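Local coordinates for DNA polymerase III, beta subunit (Thermotoga maritima, PDB 1VPK), which probably tethers DNA polymerase to its template and confers processivity as a ring-shaped, head-to-tail homodimeric sliding clamp around DNA, at residues T27-A32 with K211-V216. Sequence-based numbering, arbitrary orientation.
Sequences TIASKA and KEVQNV
The amide of N215 reaches from helix 207-218 to the backbone of helix 19-29, where ND2 donates to T27 O at 2.8 Å in a straight bond (179°) lying in the amide's own plane. T27 O also accepts from S30 N and, at 2.7 Å from T27 O, from S30 OG, so three donors grip this carbonyl. Asparagine suits the site because its short side chain, with CG anti to the backbone N (chi1 -173°), points an amide N-H straight at the facing helix. ND2 also donates to E212 OE1, one turn back. With an alanine here, T27 O would probably lose its donor from the other helix, and the E212 acid group would be freer to turn. That group, on a chain bent at chi2, sits with OE2 2.6 Å from I28 O, close enough that the acid probably holds a proton; OE1 takes a weak, bent bond from K31 N. The helices belong to the N-terminal and central domains of a beta sliding clamp, joined by an antiparallel sheet whose strands 63-68 and 241-246 meet E212. Outward, lysine suits position 31: its aliphatic stem crosses N215, K31 CG lying 4.0 Å from N215 CG, while its exposed amine reaches a water bound to K211 O. The branched, apolar I28 and V216 suit the buried sheet side, their CG2 methyls touching at 4.2 Å against V241 and T243.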
loop_
_atom_site.group_PDB
_atom_site.type_symbol
_atom_site.label_atom_id
_atom_site.label_comp_id
_atom_site.label_asym_id
_atom_site.label_seq_id
_atom_site.Cartn_x
_atom_site.Cartn_y
_atom_site.Cartn_z
ATOM N N THR A 27 10.593 18.142 7.209
ATOM C CA THR A 27 10.726 16.706 7.031
ATOM C C THR A 27 11.797 16.137 7.932
ATOM O O THR A 27 11.599 15.097 8.583
ATOM C CB THR A 27 11.060 16.380 5.544
ATOM O OG1 THR A 27 9.974 16.834 4.739
ATOM C CG2 THR A 27 11.202 14.917 5.298
ATOM N N ILE A 28 12.927 16.819 7.982
ATOM C CA ILE A 28 14.036 16.362 8.791
ATOM C C ILE A 28 13.723 16.288 10.273
ATOM O O ILE A 28 14.132 15.336 10.950
ATOM C CB ILE A 28 15.277 17.244 8.582
ATOM C CG1 ILE A 28 15.843 16.900 7.236
ATOM C CG2 ILE A 28 16.346 16.995 9.704
ATOM C CD1 ILE A 28 16.876 17.868 6.699
ATOM N N ALA A 29 13.047 17.308 10.780
ATOM C CA ALA A 29 12.618 17.367 12.177
ATOM C C ALA A 29 11.470 16.454 12.561
ATOM O O ALA A 29 11.311 16.149 13.750
ATOM C CB ALA A 29 12.266 18.815 12.546
ATOM N N SER A 30 10.703 15.991 11.578
ATOM C CA SER A 30 9.411 15.392 11.813
ATOM C C SER A 30 9.422 14.119 12.640
ATOM O O SER A 30 8.469 13.885 13.341
ATOM C CB SER A 30 8.651 15.128 10.503
ATOM O OG SER A 30 9.361 14.221 9.728
ATOM N N LYS A 31 10.496 13.322 12.585
ATOM C CA LYS A 31 10.467 12.050 13.283
ATOM C C LYS A 31 10.938 12.151 14.755
ATOM O O LYS A 31 11.036 11.147 15.468
ATOM C CB LYS A 31 11.201 10.965 12.490
ATOM C CG LYS A 31 10.483 10.594 11.182
ATOM C CD LYS A 31 10.809 9.187 10.776
ATOM C CE LYS A 31 9.944 8.603 9.622
ATOM N NZ LYS A 31 10.273 7.085 9.566
ATOM N N ALA A 32 11.199 13.358 15.210
ATOM C CA ALA A 32 11.480 13.641 16.612
ATOM C C ALA A 32 10.186 14.110 17.338
ATOM O O ALA A 32 10.188 14.308 18.543
ATOM C CB ALA A 32 12.540 14.660 16.731
ATOM N N LYS A 211 15.237 5.965 14.038
ATOM C CA LYS A 211 14.406 6.374 12.923
ATOM C C LYS A 211 14.576 7.867 12.578
ATOM O O LYS A 211 14.497 8.282 11.401
ATOM C CB LYS A 211 12.949 6.026 13.226
ATOM C CG LYS A 211 12.720 4.485 13.193
ATOM C CD LYS A 211 11.249 4.109 13.381
ATOM C CE LYS A 211 10.956 2.557 13.582
ATOM N NZ LYS A 211 9.696 2.391 14.465
ATOM N N GLU A 212 14.856 8.676 13.589
ATOM C CA GLU A 212 15.180 10.062 13.323
ATOM C C GLU A 212 16.584 10.120 12.704
ATOM O O GLU A 212 16.799 10.885 11.788
ATOM C CB GLU A 212 15.041 10.941 14.584
ATOM C CG GLU A 212 15.489 12.380 14.395
ATOM C CD GLU A 212 14.829 13.146 13.241
ATOM O OE1 GLU A 212 13.754 12.791 12.694
ATOM O OE2 GLU A 212 15.375 14.203 12.911
ATOM N N VAL A 213 17.517 9.304 13.177
ATOM C CA VAL A 213 18.871 9.272 12.590
ATOM C C VAL A 213 18.761 8.991 11.091
ATOM O O VAL A 213 19.320 9.745 10.266
ATOM C CB VAL A 213 19.787 8.242 13.313
ATOM C CG1 VAL A 213 21.068 7.991 12.546
ATOM C CG2 VAL A 213 20.141 8.766 14.700
ATOM N N GLN A 214 17.968 7.968 10.757
ATOM C CA GLN A 214 17.767 7.551 9.389
ATOM C C GLN A 214 17.128 8.692 8.583
ATOM O O GLN A 214 17.467 8.936 7.416
ATOM C CB GLN A 214 16.815 6.376 9.335
ATOM C CG GLN A 214 17.389 5.025 9.472
ATOM C CD GLN A 214 16.405 3.995 8.921
ATOM O OE1 GLN A 214 15.265 3.886 9.407
ATOM N NE2 GLN A 214 16.817 3.280 7.884
ATOM N N ASN A 215 16.170 9.368 9.200
ATOM C CA ASN A 215 15.454 10.470 8.560
ATOM C C ASN A 215 16.426 11.596 8.199
ATOM O O ASN A 215 16.387 12.175 7.102
ATOM C CB ASN A 215 14.380 10.988 9.526
ATOM C CG ASN A 215 13.485 11.998 8.902
ATOM O OD1 ASN A 215 12.957 11.783 7.814
ATOM N ND2 ASN A 215 13.279 13.107 9.595
ATOM N N VAL A 216 17.302 11.897 9.144
ATOM C CA VAL A 216 18.351 12.906 8.944
ATOM C C VAL A 216 19.263 12.542 7.736
ATOM O O VAL A 216 19.427 13.337 6.774
ATOM C CB VAL A 216 19.205 13.073 10.242
ATOM C CG1 VAL A 216 20.431 13.917 9.982
ATOM C CG2 VAL A 216 18.385 13.742 11.289
HETATM O O HOH W 1 13.339 7.204 9.451
#